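Local structure of superoxide dismutase (Leishmania major, 4F2N) at residues 44-52 and 209-217. The protein catalyses the dismutation of superoxide into molecular oxygen and hydrogen peroxide, using a bound iron ion. Residues are numbered along the deposited sequence; the frame is centred on the assembly and turned at random.
Sequences DGIQPVMSP and LKELWQIVD
Ile-215 packs against Ile-46 and Val-49, which lie in the loop before helix 52-71. The loop forms a classic beta bulge: Val-49 and Met-50 both face Ile-46, whose O accepts from both their backbone N atoms, while Ile-46 N donates to Met-50 O. A cis peptide bond precedes Pro-48 at the turn. The contact joins the alpha-hairpin domain of this iron superoxide dismutase to helix 205-212 and the turn after it, in the C-terminal domain. Ile-46 and Ile-215 cross at about a right angle. Ile-46 CG2 meets Ile-215 CD1 at 3.7 Å. The CG1 of Ile-215 sits between its backbone N and carbonyl carbon (chi1 57°), and CD1 then reaches both Ile-46 CG2 and Val-49 CB. Its other branch, CG2, lies 3.4 Å from Gln-47 O and also touches Pro-48 CD. Val-49 crosses Ile-215 at a slant. Its CG2, anti to the carbonyl carbon, meets Gln-214 CB at 4.1 Å. Met-50 adds its methyl CE, 4.2 Å from Ile-215 CD1; the side chain of Met-50 is about 9 Å from the bound iron ion. Gln-47 and Ile-215 also make backbone hydrogen bonds to Gly-118 and Ser-116, between helices 96-113 and 124-134. The extended Gln-214 chain brings OE1 to 3.4 Å from Pro-48 CG, a van der Waals contact. Val-49 CG2 lies 3.2 Å from Glu-211 O, the carbonyl that accepts from Gln-214 N.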
ATOM      1  N   ASP B  44     -17.834  14.917 -11.871  1.00 38.37           N
ATOM      2  CA  ASP B  44     -19.016  14.293 -11.294  1.00 36.15           C
ATOM      3  C   ASP B  44     -18.686  13.051 -10.436  1.00 33.74           C
ATOM      4  O   ASP B  44     -19.583  12.448  -9.851  1.00 32.78           O
ATOM      5  CB  ASP B  44     -20.011  13.942 -12.407  1.00 37.47           C
ATOM      6  N   GLY B  45     -17.402  12.694 -10.335  1.00 31.19           N
ATOM      7  CA  GLY B  45     -16.994  11.410  -9.746  1.00 29.37           C
ATOM      8  C   GLY B  45     -17.453  10.236 -10.601  1.00 29.38           C
ATOM      9  O   GLY B  45     -17.512  10.351 -11.838  1.00 29.30           O
ATOM     10  N   ILE B  46     -17.762   9.107  -9.955  1.00 28.12           N
ATOM     11  CA  ILE B  46     -18.389   7.969 -10.644  1.00 28.30           C
ATOM     12  C   ILE B  46     -19.507   7.461  -9.765  1.00 29.05           C
ATOM     13  O   ILE B  46     -19.338   6.489  -9.015  1.00 28.33           O
ATOM     14  CB  ILE B  46     -17.405   6.795 -10.969  1.00 26.62           C
ATOM     15  CG1 ILE B  46     -16.038   7.312 -11.463  1.00 26.19           C
ATOM     16  CG2 ILE B  46     -18.046   5.833 -11.988  1.00 26.24           C
ATOM     17  CD1 ILE B  46     -15.052   6.223 -11.840  1.00 25.06           C
ATOM     18  N   GLN B  47     -20.644   8.140  -9.855  1.00 31.40           N
ATOM     19  CA  GLN B  47     -21.822   7.837  -9.044  1.00 33.25           C
ATOM     20  C   GLN B  47     -22.379   6.467  -9.378  1.00 32.58           C
ATOM     21  O   GLN B  47     -22.339   6.061 -10.546  1.00 31.61           O
ATOM     22  CB  GLN B  47     -22.896   8.913  -9.256  1.00 36.91           C
ATOM     23  CG  GLN B  47     -22.441  10.306  -8.829  1.00 40.79           C
ATOM     24  CD  GLN B  47     -21.997  10.356  -7.377  1.00 44.28           C
ATOM     25  OE1 GLN B  47     -22.795  10.113  -6.470  1.00 47.98           O
ATOM     26  NE2 GLN B  47     -20.715  10.667  -7.146  1.00 44.38           N
ATOM     27  N   PRO B  48     -22.925   5.757  -8.371  1.00 33.23           N
ATOM     28  CA  PRO B  48     -23.128   6.140  -6.957  1.00 33.33           C
ATOM     29  C   PRO B  48     -21.996   5.774  -5.997  1.00 32.88           C
ATOM     30  O   PRO B  48     -22.163   5.882  -4.785  1.00 34.33           O
ATOM     31  CB  PRO B  48     -24.373   5.342  -6.579  1.00 35.18           C
ATOM     32  CG  PRO B  48     -24.232   4.078  -7.369  1.00 35.33           C
ATOM     33  CD  PRO B  48     -23.569   4.459  -8.670  1.00 34.28           C
ATOM     34  N   VAL B  49     -20.858   5.340  -6.521  1.00 30.64           N
ATOM     35  CA  VAL B  49     -19.810   4.739  -5.682  1.00 29.61           C
ATOM     36  C   VAL B  49     -18.678   5.702  -5.287  1.00 28.84           C
ATOM     37  O   VAL B  49     -18.363   5.810  -4.097  1.00 28.95           O
ATOM     38  CB  VAL B  49     -19.268   3.444  -6.323  1.00 29.10           C
ATOM     39  CG1 VAL B  49     -18.090   2.853  -5.527  1.00 27.39           C
ATOM     40  CG2 VAL B  49     -20.421   2.449  -6.447  1.00 30.08           C
ATOM     41  N   MET B  50     -18.105   6.396  -6.270  1.00 27.80           N
ATOM     42  CA  MET B  50     -16.973   7.320  -6.057  1.00 27.18           C
ATOM     43  C   MET B  50     -17.378   8.795  -6.097  1.00 26.78           C
ATOM     44  O   MET B  50     -17.894   9.249  -7.105  1.00 26.21           O
ATOM     45  CB  MET B  50     -15.929   7.123  -7.148  1.00 27.46           C
ATOM     46  CG  MET B  50     -15.108   5.844  -6.984  1.00 29.05           C
ATOM     47  SD  MET B  50     -13.914   5.768  -8.326  1.00 31.86           S
ATOM     48  CE  MET B  50     -13.457   4.047  -8.203  1.00 30.21           C
ATOM     49  N   SER B  51     -17.066   9.539  -5.036  1.00 25.40           N
ATOM     50  CA  SER B  51     -17.346  10.972  -4.978  1.00 26.02           C
ATOM     51  C   SER B  51     -16.457  11.745  -5.960  1.00 25.34           C
ATOM     52  O   SER B  51     -15.415  11.241  -6.382  1.00 24.22           O
ATOM     53  CB  SER B  51     -17.077  11.486  -3.565  1.00 25.69           C
ATOM     54  OG  SER B  51     -15.671  11.475  -3.324  1.00 24.61           O
ATOM     55  N   PRO B  52     -16.863  12.986  -6.314  1.00 25.46           N
ATOM     56  CA  PRO B  52     -16.009  13.842  -7.138  1.00 25.42           C
ATOM     57  C   PRO B  52     -14.589  13.974  -6.574  1.00 25.36           C
ATOM     58  O   PRO B  52     -13.608  13.785  -7.325  1.00 24.87           O
ATOM     59  CB  PRO B  52     -16.768  15.195  -7.136  1.00 26.66           C
ATOM     60  CG  PRO B  52     -18.212  14.767  -7.045  1.00 27.21           C
ATOM     61  CD  PRO B  52     -18.213  13.580  -6.115  1.00 26.43           C
ATOM     62  N   LEU B 209     -15.364  -2.776  -2.257  1.00 20.72           N
ATOM     63  CA  LEU B 209     -15.431  -3.857  -3.226  1.00 20.82           C
ATOM     64  C   LEU B 209     -16.851  -4.365  -3.504  1.00 22.11           C
ATOM     65  O   LEU B 209     -17.194  -4.643  -4.669  1.00 22.03           O
ATOM     66  CB  LEU B 209     -14.503  -5.015  -2.811  1.00 19.80           C
ATOM     67  CG  LEU B 209     -13.027  -4.650  -2.900  1.00 19.27           C
ATOM     68  CD1 LEU B 209     -12.215  -5.675  -2.124  1.00 18.74           C
ATOM     69  CD2 LEU B 209     -12.549  -4.582  -4.341  1.00 19.34           C
ATOM     70  N   LYS B 210     -17.680  -4.450  -2.457  1.00 23.06           N
ATOM     71  CA  LYS B 210     -19.072  -4.847  -2.645  1.00 24.46           C
ATOM     72  C   LYS B 210     -19.825  -3.773  -3.456  1.00 25.56           C
ATOM     73  O   LYS B 210     -20.652  -4.097  -4.319  1.00 26.18           O
ATOM     74  CB  LYS B 210     -19.768  -5.101  -1.292  1.00 25.11           C
ATOM     75  N   GLU B 211     -19.554  -2.496  -3.192  1.00 25.77           N
ATOM     76  CA  GLU B 211     -20.318  -1.449  -3.874  1.00 26.73           C
ATOM     77  C   GLU B 211     -19.808  -1.209  -5.295  1.00 25.66           C
ATOM     78  O   GLU B 211     -20.562  -0.775  -6.156  1.00 26.25           O
ATOM     79  CB  GLU B 211     -20.356  -0.160  -3.037  1.00 29.24           C
ATOM     80  CG  GLU B 211     -21.134  -0.341  -1.735  1.00 32.04           C
ATOM     81  CD  GLU B 211     -21.295   0.932  -0.916  1.00 36.66           C
ATOM     82  OE1 GLU B 211     -21.181   2.046  -1.485  1.00 39.25           O
ATOM     83  OE2 GLU B 211     -21.555   0.818   0.318  1.00 39.15           O
ATOM     84  N   LEU B 212     -18.533  -1.526  -5.539  1.00 23.65           N
ATOM     85  CA  LEU B 212     -17.886  -1.272  -6.825  1.00 22.72           C
ATOM     86  C   LEU B 212     -18.654  -1.846  -8.020  1.00 22.79           C
ATOM     87  O   LEU B 212     -18.643  -1.256  -9.104  1.00 22.11           O
ATOM     88  CB  LEU B 212     -16.453  -1.829  -6.819  1.00 21.20           C
ATOM     89  CG  LEU B 212     -15.541  -1.439  -7.992  1.00 20.96           C
ATOM     90  CD1 LEU B 212     -15.336   0.065  -8.154  1.00 20.54           C
ATOM     91  CD2 LEU B 212     -14.190  -2.130  -7.829  1.00 20.35           C
ATOM     92  N   TRP B 213     -19.339  -2.975  -7.808  1.00 22.85           N
ATOM     93  CA  TRP B 213     -20.074  -3.621  -8.893  1.00 23.42           C
ATOM     94  C   TRP B 213     -21.069  -2.690  -9.539  1.00 24.04           C
ATOM     95  O   TRP B 213     -21.336  -2.820 -10.721  1.00 24.20           O
ATOM     96  CB  TRP B 213     -20.787  -4.895  -8.415  1.00 23.87           C
ATOM     97  CG  TRP B 213     -19.861  -5.917  -7.805  1.00 23.11           C
ATOM     98  CD1 TRP B 213     -19.901  -6.444  -6.516  1.00 23.44           C
ATOM     99  CD2 TRP B 213     -18.705  -6.567  -8.450  1.00 22.35           C
ATOM    100  NE1 TRP B 213     -18.868  -7.349  -6.324  1.00 22.64           N
ATOM    101  CE2 TRP B 213     -18.141  -7.487  -7.453  1.00 22.27           C
ATOM    102  CE3 TRP B 213     -18.133  -6.511  -9.720  1.00 22.09           C
ATOM    103  CZ2 TRP B 213     -17.013  -8.273  -7.722  1.00 21.42           C
ATOM    104  CZ3 TRP B 213     -16.995  -7.319  -9.980  1.00 21.36           C
ATOM    105  CH2 TRP B 213     -16.464  -8.179  -9.003  1.00 21.20           C
ATOM    106  N   GLN B 214     -21.619  -1.752  -8.760  1.00 25.27           N
ATOM    107  CA  GLN B 214     -22.621  -0.803  -9.270  1.00 26.51           C
ATOM    108  C   GLN B 214     -22.077   0.134 -10.334  1.00 25.73           C
ATOM    109  O   GLN B 214     -22.849   0.745 -11.055  1.00 25.57           O
ATOM    110  CB  GLN B 214     -23.252   0.008  -8.130  1.00 28.90           C
ATOM    111  CG  GLN B 214     -23.878  -0.863  -7.058  1.00 31.10           C
ATOM    112  CD  GLN B 214     -24.294  -0.057  -5.852  1.00 33.87           C
ATOM    113  OE1 GLN B 214     -24.826   1.033  -5.992  1.00 35.24           O
ATOM    114  NE2 GLN B 214     -24.049  -0.590  -4.655  1.00 35.28           N
ATOM    115  N   ILE B 215     -20.754   0.254 -10.447  1.00 23.74           N
ATOM    116  CA  ILE B 215     -20.196   1.142 -11.472  1.00 23.66           C
ATOM    117  C   ILE B 215     -19.298   0.416 -12.495  1.00 22.75           C
ATOM    118  O   ILE B 215     -18.601   1.071 -13.270  1.00 22.48           O
ATOM    119  CB  ILE B 215     -19.420   2.356 -10.888  1.00 23.27           C
ATOM    120  CG1 ILE B 215     -18.267   1.897  -9.960  1.00 22.38           C
ATOM    121  CG2 ILE B 215     -20.357   3.345 -10.206  1.00 24.54           C
ATOM    122  CD1 ILE B 215     -17.273   3.006  -9.667  1.00 22.39           C
ATOM    123  N   VAL B 216     -19.373  -0.907 -12.549  1.00 22.14           N
ATOM    124  CA  VAL B 216     -18.542  -1.640 -13.542  1.00 22.37           C
ATOM    125  C   VAL B 216     -19.162  -1.528 -14.935  1.00 23.49           C
ATOM    126  O   VAL B 216     -20.369  -1.752 -15.116  1.00 23.99           O
ATOM    127  CB  VAL B 216     -18.336  -3.111 -13.165  1.00 21.80           C
ATOM    128  CG1 VAL B 216     -17.563  -3.834 -14.280  1.00 21.77           C
ATOM    129  CG2 VAL B 216     -17.586  -3.194 -11.843  1.00 21.46           C
ATOM    130  N   ASP B 217     -18.334  -1.135 -15.903  1.00 23.66           N
ATOM    131  CA  ASP B 217     -18.737  -1.121 -17.290  1.00 24.45           C
ATOM    132  C   ASP B 217     -18.607  -2.531 -17.848  1.00 23.98           C
ATOM    133  O   ASP B 217     -17.536  -2.930 -18.345  1.00 23.09           O
ATOM    134  CB  ASP B 217     -17.882  -0.118 -18.098  1.00 24.91           C
ATOM    135  CG  ASP B 217     -18.322  -0.007 -19.559  1.00 26.04           C
ATOM    136  OD1 ASP B 217     -19.102  -0.858 -20.026  1.00 26.69           O
ATOM    137  OD2 ASP B 217     -17.881   0.930 -20.247  1.00 26.57           O
TER